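Local coordinates for peptidylprolyl Isomerase (Naegleria fowleri, PDB 6MKE), which probably catalyses the cis-trans isomerisation of peptide bonds preceding proline, as an FKBP-type enzyme, and binds the macrolide FK506, at residues V44-T49 and D57-R62; G89-F94 and M118-L123. One frame throughout, in Å; residues are numbered along the deposited sequence.

Interaction 1 of 2, residues V44-T49 and D57-R62. With FK5 (8-deethyl-8-[but-3-enyl]-ascomycin), chain E.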
loop_
_atom_site.group_PDB
_atom_site.type_symbol
_atom_site.label_atom_id
_atom_site.label_comp_id
_atom_site.label_asym_id
_atom_site.label_seq_id
_atom_site.Cartn_x
_atom_site.Cartn_y
_atom_site.Cartn_z
ATOM N N VAL A 44 7.905 -4.443 -4.421
ATOM C CA VAL A 44 7.697 -4.096 -3.019
ATOM C C VAL A 44 7.675 -5.341 -2.141
ATOM O O VAL A 44 7.478 -6.465 -2.608
ATOM C CB VAL A 44 6.382 -3.307 -2.794
ATOM C CG1 VAL A 44 6.327 -2.062 -3.660
ATOM C CG2 VAL A 44 5.178 -4.200 -3.054
ATOM N N HIS A 45 7.889 -5.114 -0.846
ATOM C CA HIS A 45 7.457 -6.011 0.216
ATOM C C HIS A 45 6.207 -5.424 0.860
ATOM O O HIS A 45 6.076 -4.204 0.982
ATOM C CB HIS A 45 8.537 -6.184 1.287
ATOM C CG HIS A 45 9.720 -6.988 0.846
ATOM N ND1 HIS A 45 9.616 -8.060 -0.013
ATOM C CD2 HIS A 45 11.033 -6.880 1.157
ATOM C CE1 HIS A 45 10.816 -8.575 -0.215
ATOM N NE2 HIS A 45 11.693 -7.877 0.482
ATOM N N TYR A 46 5.287 -6.289 1.278
ATOM C CA TYR A 46 4.107 -5.773 1.952
ATOM C C TYR A 46 3.582 -6.775 2.966
ATOM O O TYR A 46 3.852 -7.977 2.895
ATOM C CB TYR A 46 3.005 -5.376 0.955
ATOM C CG TYR A 46 2.201 -6.515 0.367
ATOM C CD1 TYR A 46 1.112 -7.055 1.049
ATOM C CD2 TYR A 46 2.504 -7.022 -0.892
ATOM C CE1 TYR A 46 0.374 -8.089 0.507
ATOM C CE2 TYR A 46 1.767 -8.048 -1.445
ATOM C CZ TYR A 46 0.703 -8.578 -0.744
ATOM O OH TYR A 46 -0.031 -9.601 -1.297
ATOM N N THR A 47 2.827 -6.242 3.923
ATOM C CA THR A 47 2.082 -7.019 4.902
ATOM C C THR A 47 0.764 -6.306 5.143
ATOM O O THR A 47 0.755 -5.113 5.456
ATOM C CB THR A 47 2.856 -7.169 6.219
ATOM O OG1 THR A 47 4.077 -7.881 5.984
ATOM C CG2 THR A 47 2.023 -7.920 7.245
ATOM N N GLY A 48 -0.338 -7.024 4.991
ATOM C CA GLY A 48 -1.671 -6.460 5.150
ATOM C C GLY A 48 -2.323 -6.955 6.430
ATOM O O GLY A 48 -2.260 -8.146 6.746
ATOM N N THR A 49 -2.959 -6.033 7.151
ATOM C CA THR A 49 -3.673 -6.357 8.375
ATOM C C THR A 49 -5.012 -5.635 8.384
ATOM O O THR A 49 -5.204 -4.626 7.700
ATOM C CB THR A 49 -2.880 -5.965 9.633
ATOM O OG1 THR A 49 -2.500 -4.585 9.551
ATOM C CG2 THR A 49 -1.630 -6.831 9.794
ATOM N N ASP A 57 -2.457 -11.193 4.819
ATOM C CA ASP A 57 -1.561 -11.556 3.728
ATOM C C ASP A 57 -0.241 -10.822 3.911
ATOM O O ASP A 57 -0.176 -9.779 4.568
ATOM C CB ASP A 57 -2.158 -11.222 2.355
ATOM C CG ASP A 57 -1.375 -11.844 1.213
ATOM O OD1 ASP A 57 -0.594 -12.781 1.471
ATOM O OD2 ASP A 57 -1.532 -11.390 0.062
ATOM N N SER A 58 0.809 -11.386 3.317
ATOM C CA SER A 58 2.107 -10.733 3.252
ATOM C C SER A 58 2.893 -11.321 2.092
ATOM O O SER A 58 2.904 -12.538 1.898
ATOM C CB SER A 58 2.901 -10.891 4.553
ATOM O OG SER A 58 4.222 -10.399 4.393
ATOM N N SER A 59 3.551 -10.446 1.327
ATOM C CA SER A 59 4.417 -10.914 0.252
ATOM C C SER A 59 5.542 -11.788 0.785
ATOM O O SER A 59 6.067 -12.634 0.052
ATOM C CB SER A 59 4.990 -9.727 -0.522
ATOM O OG SER A 59 5.848 -8.957 0.304
ATOM N N LEU A 60 5.925 -11.603 2.055
ATOM C CA LEU A 60 6.958 -12.443 2.649
ATOM C C LEU A 60 6.525 -13.903 2.712
ATOM O O LEU A 60 7.372 -14.802 2.649
ATOM C CB LEU A 60 7.324 -11.932 4.044
ATOM C CG LEU A 60 8.184 -10.667 4.106
ATOM C CD1 LEU A 60 7.335 -9.408 4.036
ATOM C CD2 LEU A 60 9.056 -10.665 5.356
ATOM N N ASP A 61 5.217 -14.160 2.810
ATOM C CA ASP A 61 4.722 -15.533 2.828
ATOM C C ASP A 61 5.038 -16.282 1.541
ATOM O O ASP A 61 4.967 -17.515 1.519
ATOM C CB ASP A 61 3.213 -15.553 3.073
ATOM C CG ASP A 61 2.834 -15.007 4.435
ATOM O OD1 ASP A 61 3.701 -14.992 5.337
ATOM O OD2 ASP A 61 1.664 -14.603 4.603
ATOM N N ARG A 62 5.375 -15.569 0.467
ATOM C CA ARG A 62 5.783 -16.189 -0.784
ATOM C C ARG A 62 7.266 -15.993 -1.069
ATOM O O ARG A 62 7.736 -16.361 -2.151
ATOM C CB ARG A 62 4.926 -15.655 -1.934
ATOM C CG ARG A 62 3.461 -16.074 -1.809
ATOM C CD ARG A 62 2.548 -15.330 -2.767
ATOM N NE ARG A 62 2.334 -13.945 -2.362
ATOM C CZ ARG A 62 1.500 -13.567 -1.397
ATOM N NH1 ARG A 62 0.799 -14.469 -0.722
ATOM N NH2 ARG A 62 1.368 -12.283 -1.103
HETATM C C1 FK5 E . -4.529 -5.687 -4.603
HETATM C C2 FK5 E . -3.920 -5.546 -3.209
HETATM C C3 FK5 E . -2.723 -4.593 -3.210
HETATM C C4 FK5 E . -1.485 -5.276 -3.783
HETATM C C5 FK5 E . -1.179 -6.566 -3.046
HETATM C C6 FK5 E . -2.370 -7.500 -3.076
HETATM C C8 FK5 E . -4.277 -7.221 -1.507
HETATM C C9 FK5 E . -3.839 -8.468 -0.729
HETATM C C10 FK5 E . -4.466 -9.836 -1.069
HETATM C C11 FK5 E . -5.873 -9.694 -1.675
HETATM C C12 FK5 E . -6.268 -10.980 -2.405
HETATM C C13 FK5 E . -5.206 -11.431 -3.386
HETATM C C14 FK5 E . -3.869 -11.555 -2.668
HETATM C C15 FK5 E . -2.695 -11.913 -3.564
HETATM C C16 FK5 E . -2.599 -11.106 -4.847
HETATM C C17 FK5 E . -1.282 -11.267 -5.620
HETATM C C18 FK5 E . -1.319 -12.493 -6.544
HETATM C C19 FK5 E . -2.150 -12.338 -7.793
HETATM C C20 FK5 E . -3.450 -12.611 -7.794
HETATM C C21 FK5 E . -4.428 -12.402 -8.924
HETATM C C22 FK5 E . -5.146 -11.076 -8.662
HETATM C C23 FK5 E . -4.389 -9.836 -9.087
HETATM C C24 FK5 E . -4.874 -8.528 -8.460
HETATM C C25 FK5 E . -4.400 -8.298 -7.018
HETATM C C26 FK5 E . -5.150 -7.114 -6.378
HETATM C C27 FK5 E . -6.654 -7.278 -6.335
HETATM C C28 FK5 E . -7.440 -6.449 -7.013
HETATM C C29 FK5 E . -8.927 -6.507 -7.170
HETATM C C30 FK5 E . -9.549 -5.106 -7.024
HETATM C C31 FK5 E . -11.056 -5.116 -7.197
HETATM C C32 FK5 E . -11.389 -5.655 -8.580
HETATM C C33 FK5 E . -10.821 -7.051 -8.757
HETATM C C34 FK5 E . -9.309 -7.070 -8.551
HETATM C C35 FK5 E . -6.920 -9.332 -0.624
HETATM C C36 FK5 E . -0.095 -11.372 -4.668
HETATM C C37 FK5 E . -1.414 -11.810 -8.990
HETATM C C38 FK5 E . -5.424 -13.576 -8.984
HETATM C C39 FK5 E . -6.256 -13.560 -10.226
HETATM C C40 FK5 E . -5.852 -13.889 -11.413
HETATM C C41 FK5 E . -2.888 -8.095 -6.950
HETATM C C42 FK5 E . -7.168 -8.420 -5.508
HETATM C C43 FK5 E . -6.579 -12.597 -4.952
HETATM C C44 FK5 E . -1.962 -14.130 -3.071
HETATM C C45 FK5 E . -12.275 -3.504 -5.922
HETATM N N7 FK5 E . -3.562 -6.816 -2.569
HETATM O O1 FK5 E . -4.610 -6.954 -5.044
HETATM O O2 FK5 E . -4.901 -4.746 -5.244
HETATM O O3 FK5 E . -5.266 -6.625 -1.096
HETATM O O4 FK5 E . -2.995 -8.359 0.140
HETATM O O5 FK5 E . -3.554 -10.304 -2.044
HETATM O O6 FK5 E . -4.498 -10.800 -0.069
HETATM O O7 FK5 E . -5.571 -12.688 -3.954
HETATM O O8 FK5 E . -2.800 -13.304 -3.867
HETATM O O9 FK5 E . -6.237 -11.003 -8.140
HETATM O O10 FK5 E . -4.424 -7.437 -9.267
HETATM O O11 FK5 E . -11.586 -3.792 -7.130
HETATM O O12 FK5 E . -12.802 -5.665 -8.790
HETATM O O HOH W 1 8.123 -9.961 0.100
#
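Tyr46 and Asp57 meet through the phenol oxygen: Tyr46 OH donates to Asp57 OD2 at 2.7 Å, coming from above the carboxylate plane, with ring and carboxylate 85° apart. From the same face Arg62 NH2 reaches OD2, while Arg62 NH1 lies 3.1 Å from Asp57 OD1 on its syn lone pair, an end-on salt bridge that fixes the carboxylate's rotation. The macrolide hydroxyl O6 of FK5 donates to the same OD2 at 3.0 Å.

Packing is tight around the Tyr46 ring. Ser59 N sits over the centre of one face and FK5 C5 covers the opposite one. The chi1 of Tyr46, 78°, holds the ring between its own backbone N and carbonyl carbon, from where it spans toward Asp57. The Tyr46 backbone is held by two serine hydroxyls and one amide: Tyr46 N donates to Ser59 OG (2.9 Å), and Tyr46 O accepts from both Ser59 N and Ser58 OG. Ser58 OG in turn accepts from Leu60 N, an ST turn leading into the 3-10 segment 59-62. Two residues along from Tyr46, Gly48 N donates to Asp57 O at 2.8 Å, in a hydrogen-bonded pair of the hairpin.

The other flank is looser. Leu60, an exposed residue, brings only CD1 near the strand, 3.9 Å from Tyr46 O, and the partly exposed His45 ring approaches Ser59 OG by its edge.

Three donors, Tyr46 OH, Arg62 NH2 and FK5 O6, thus converge on Asp57 OD2, and the two from the protein orient the carboxylate to accept from the ligand's hydroxyl.

Interaction 2 of 2, residues G89-F94 and M118-L123. With FK5 (8-deethyl-8-[but-3-enyl]-ascomycin), chain E.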
loop_
_atom_site.group_PDB
_atom_site.type_symbol
_atom_site.label_atom_id
_atom_site.label_comp_id
_atom_site.label_asym_id
_atom_site.label_seq_id
_atom_site.Cartn_x
_atom_site.Cartn_y
_atom_site.Cartn_z
ATOM N N GLY A 89 13.288 3.104 -1.631
ATOM C CA GLY A 89 13.771 2.671 -0.338
ATOM C C GLY A 89 12.861 2.997 0.828
ATOM O O GLY A 89 13.108 2.511 1.940
ATOM N N GLU A 90 11.820 3.797 0.612
ATOM C CA GLU A 90 10.930 4.191 1.695
ATOM C C GLU A 90 10.082 3.013 2.160
ATOM O O GLU A 90 9.572 2.233 1.353
ATOM C CB GLU A 90 10.029 5.339 1.239
ATOM C CG GLU A 90 8.910 5.694 2.207
ATOM C CD GLU A 90 7.983 6.757 1.650
ATOM O OE1 GLU A 90 8.472 7.651 0.926
ATOM O OE2 GLU A 90 6.766 6.692 1.929
ATOM N N LYS A 91 9.950 2.878 3.476
ATOM C CA LYS A 91 9.047 1.910 4.084
ATOM C C LYS A 91 7.997 2.688 4.859
ATOM O O LYS A 91 8.336 3.458 5.763
ATOM C CB LYS A 91 9.794 0.943 5.004
ATOM C CG LYS A 91 8.917 -0.173 5.546
ATOM C CD LYS A 91 9.710 -1.155 6.388
ATOM C CE LYS A 91 8.829 -2.300 6.854
ATOM N NZ LYS A 91 9.586 -3.327 7.629
ATOM N N SER A 92 6.730 2.493 4.503
ATOM C CA SER A 92 5.644 3.249 5.104
ATOM C C SER A 92 4.492 2.331 5.489
ATOM O O SER A 92 4.385 1.188 5.031
ATOM C CB SER A 92 5.140 4.358 4.167
ATOM O OG SER A 92 6.127 5.362 3.988
ATOM N N TYR A 93 3.629 2.872 6.344
ATOM C CA TYR A 93 2.478 2.181 6.911
ATOM C C TYR A 93 1.237 2.928 6.449
ATOM O O TYR A 93 1.103 4.126 6.710
ATOM C CB TYR A 93 2.596 2.160 8.438
ATOM C CG TYR A 93 1.525 1.440 9.221
ATOM C CD1 TYR A 93 1.313 0.077 9.069
ATOM C CD2 TYR A 93 0.771 2.117 10.175
ATOM C CE1 TYR A 93 0.349 -0.582 9.812
ATOM C CE2 TYR A 93 -0.192 1.470 10.920
ATOM C CZ TYR A 93 -0.399 0.121 10.738
ATOM O OH TYR A 93 -1.357 -0.527 11.489
ATOM N N PHE A 94 0.346 2.242 5.744
ATOM C CA PHE A 94 -0.799 2.886 5.115
ATOM C C PHE A 94 -2.097 2.493 5.807
ATOM O O PHE A 94 -2.287 1.331 6.182
ATOM C CB PHE A 94 -0.882 2.527 3.626
ATOM C CG PHE A 94 0.187 3.166 2.780
ATOM C CD1 PHE A 94 -0.057 4.355 2.111
ATOM C CD2 PHE A 94 1.435 2.579 2.655
ATOM C CE1 PHE A 94 0.924 4.948 1.335
ATOM C CE2 PHE A 94 2.422 3.168 1.876
ATOM C CZ PHE A 94 2.164 4.352 1.218
ATOM N N MET A 118 -4.948 -2.005 6.564
ATOM C CA MET A 118 -3.654 -1.472 6.951
ATOM C C MET A 118 -2.582 -2.225 6.180
ATOM O O MET A 118 -2.582 -3.460 6.161
ATOM C CB MET A 118 -3.427 -1.611 8.459
ATOM C CG MET A 118 -4.601 -1.169 9.320
ATOM S SD MET A 118 -5.035 0.576 9.146
ATOM C CE MET A 118 -3.515 1.358 9.682
ATOM N N PHE A 119 -1.683 -1.487 5.531
ATOM C CA PHE A 119 -0.613 -2.085 4.745
ATOM C C PHE A 119 0.729 -1.490 5.137
ATOM O O PHE A 119 0.882 -0.267 5.196
ATOM C CB PHE A 119 -0.825 -1.874 3.240
ATOM C CG PHE A 119 -1.792 -2.835 2.618
ATOM C CD1 PHE A 119 -1.400 -4.124 2.301
ATOM C CD2 PHE A 119 -3.083 -2.439 2.318
ATOM C CE1 PHE A 119 -2.284 -5.006 1.718
ATOM C CE2 PHE A 119 -3.972 -3.315 1.724
ATOM C CZ PHE A 119 -3.573 -4.600 1.427
ATOM N N GLU A 120 1.692 -2.362 5.394
ATOM C CA GLU A 120 3.087 -1.979 5.576
ATOM C C GLU A 120 3.808 -2.279 4.266
ATOM O O GLU A 120 4.000 -3.445 3.913
ATOM C CB GLU A 120 3.694 -2.739 6.752
ATOM C CG GLU A 120 5.092 -2.323 7.136
ATOM C CD GLU A 120 5.580 -3.069 8.359
ATOM O OE1 GLU A 120 5.036 -2.831 9.460
ATOM O OE2 GLU A 120 6.488 -3.913 8.213
ATOM N N ILE A 121 4.185 -1.230 3.531
ATOM C CA ILE A 121 4.765 -1.362 2.199
ATOM C C ILE A 121 6.182 -0.802 2.199
ATOM O O ILE A 121 6.435 0.274 2.753
ATOM C CB ILE A 121 3.906 -0.642 1.139
ATOM C CG1 ILE A 121 2.448 -1.101 1.218
ATOM C CG2 ILE A 121 4.465 -0.870 -0.256
ATOM C CD1 ILE A 121 1.514 -0.292 0.339
ATOM N N GLU A 122 7.102 -1.528 1.567
ATOM C CA GLU A 122 8.473 -1.067 1.364
ATOM C C GLU A 122 8.758 -1.013 -0.130
ATOM O O GLU A 122 8.718 -2.044 -0.810
ATOM C CB GLU A 122 9.481 -1.977 2.071
ATOM C CG GLU A 122 10.928 -1.586 1.804
ATOM C CD GLU A 122 11.924 -2.490 2.499
ATOM O OE1 GLU A 122 11.491 -3.439 3.185
ATOM O OE2 GLU A 122 13.140 -2.249 2.362
ATOM N N LEU A 123 9.049 0.184 -0.635
ATOM C CA LEU A 123 9.322 0.394 -2.055
ATOM C C LEU A 123 10.773 0.021 -2.328
ATOM O O LEU A 123 11.694 0.761 -1.977
ATOM C CB LEU A 123 9.026 1.842 -2.441
ATOM C CG LEU A 123 9.311 2.311 -3.867
ATOM C CD1 LEU A 123 8.857 1.280 -4.875
ATOM C CD2 LEU A 123 8.622 3.643 -4.132
HETATM C C1 FK5 E . -4.529 -5.687 -4.603
HETATM C C2 FK5 E . -3.920 -5.546 -3.209
HETATM C C3 FK5 E . -2.723 -4.593 -3.210
HETATM C C4 FK5 E . -1.485 -5.276 -3.783
HETATM C C5 FK5 E . -1.179 -6.566 -3.046
HETATM C C6 FK5 E . -2.370 -7.500 -3.076
HETATM C C8 FK5 E . -4.277 -7.221 -1.507
HETATM C C9 FK5 E . -3.839 -8.468 -0.729
HETATM C C10 FK5 E . -4.466 -9.836 -1.069
HETATM C C11 FK5 E . -5.873 -9.694 -1.675
HETATM C C12 FK5 E . -6.268 -10.980 -2.405
HETATM C C13 FK5 E . -5.206 -11.431 -3.386
HETATM C C14 FK5 E . -3.869 -11.555 -2.668
HETATM C C15 FK5 E . -2.695 -11.913 -3.564
HETATM C C16 FK5 E . -2.599 -11.106 -4.847
HETATM C C17 FK5 E . -1.282 -11.267 -5.620
HETATM C C18 FK5 E . -1.319 -12.493 -6.544
HETATM C C19 FK5 E . -2.150 -12.338 -7.793
HETATM C C20 FK5 E . -3.450 -12.611 -7.794
HETATM C C21 FK5 E . -4.428 -12.402 -8.924
HETATM C C22 FK5 E . -5.146 -11.076 -8.662
HETATM C C23 FK5 E . -4.389 -9.836 -9.087
HETATM C C24 FK5 E . -4.874 -8.528 -8.460
HETATM C C25 FK5 E . -4.400 -8.298 -7.018
HETATM C C26 FK5 E . -5.150 -7.114 -6.378
HETATM C C27 FK5 E . -6.654 -7.278 -6.335
HETATM C C28 FK5 E . -7.440 -6.449 -7.013
HETATM C C29 FK5 E . -8.927 -6.507 -7.170
HETATM C C30 FK5 E . -9.549 -5.106 -7.024
HETATM C C31 FK5 E . -11.056 -5.116 -7.197
HETATM C C32 FK5 E . -11.389 -5.655 -8.580
HETATM C C33 FK5 E . -10.821 -7.051 -8.757
HETATM C C34 FK5 E . -9.309 -7.070 -8.551
HETATM C C35 FK5 E . -6.920 -9.332 -0.624
HETATM C C36 FK5 E . -0.095 -11.372 -4.668
HETATM C C37 FK5 E . -1.414 -11.810 -8.990
HETATM C C38 FK5 E . -5.424 -13.576 -8.984
HETATM C C39 FK5 E . -6.256 -13.560 -10.226
HETATM C C40 FK5 E . -5.852 -13.889 -11.413
HETATM C C41 FK5 E . -2.888 -8.095 -6.950
HETATM C C42 FK5 E . -7.168 -8.420 -5.508
HETATM C C43 FK5 E . -6.579 -12.597 -4.952
HETATM C C44 FK5 E . -1.962 -14.130 -3.071
HETATM C C45 FK5 E . -12.275 -3.504 -5.922
HETATM N N7 FK5 E . -3.562 -6.816 -2.569
HETATM O O1 FK5 E . -4.610 -6.954 -5.044
HETATM O O2 FK5 E . -4.901 -4.746 -5.244
HETATM O O3 FK5 E . -5.266 -6.625 -1.096
HETATM O O4 FK5 E . -2.995 -8.359 0.140
HETATM O O5 FK5 E . -3.554 -10.304 -2.044
HETATM O O6 FK5 E . -4.498 -10.800 -0.069
HETATM O O7 FK5 E . -5.571 -12.688 -3.954
HETATM O O8 FK5 E . -2.800 -13.304 -3.867
HETATM O O9 FK5 E . -6.237 -11.003 -8.140
HETATM O O10 FK5 E . -4.424 -7.437 -9.267
HETATM O O11 FK5 E . -11.586 -3.792 -7.130
HETATM O O12 FK5 E . -12.802 -5.665 -8.790
HETATM O O HOH W 2 8.517 -4.928 9.071
#
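Phe94 and Ile121 interlock on the buried face of the sheet, where the methyl CD1 of Ile121 rests 3.7 Å from Phe94 CD2 and the two side chains cross at about a right angle. Phe94 has CG anti to its carbonyl carbon (chi1 -71°), which swings the ring along the strand, past its direct partner Phe119, to the isoleucine. The Phe119 ring leads away from Phe94 instead and turns its rim to the ligand, with CZ 3.7 Å from FK5 O3; Trp79 meets this ring edge-to-face.

On the other face the bumps are longer. Met118, bent at chi2 and chi3, curls its methyl back against the phenol end of Tyr93, CE lying 3.4 Å from Tyr93 OH, while Glu120 CB fits at the edge of the same ring. Beyond CB, Glu120 runs out extended to the equally extended Lys91, whose NZ, in the Glu120 conformer described, forms a salt bridge with OE2 at 3.2 Å that may not hold in the other. The Lys91 chain crosses Glu122 at a slant, its CG 4.0 Å from Glu122 CB.

Between the two layers runs a regular backbone ladder. Ser92 and Ile121 exchange both bonds of a hydrogen-bonded pair, as do Phe94 and Phe119, and Leu123 N reaches Glu90 O at 2.9 Å. The axes of 91-94 and 118-123 come within 4.6 Å, their directions 168° apart.

Such a twisted antiparallel pair, with charged chains beside Tyr93 on one side and mainly Phe94, Phe119 and Ile121 on the other, is characteristic of the FKBP fold, whose curved sheet wraps the helix and lines the macrolide pocket.

In the fold
Interaction 1 closes before interaction 2 opens along the chain, and their centres lie 10 Å apart in one antiparallel sheet. Strand 41-50 and strand 117-126 are neighbours there, so the two contacts abut directly: Thr49 N and Thr47 O probably bond to Met118 O and Glu120 N. Interaction 1 joins the two arms of the hairpin formed by strands 41-50 and 55-58, whereas interaction 2 carries the sheet onward to strand 91-96, which pairs in turn with strand 23-26. Both reach FK5, and Trp79 of helix 77-84 packs edge-to-face on Tyr46 and Phe119, linking the two contacts at the pocket expected to receive the proline substrate.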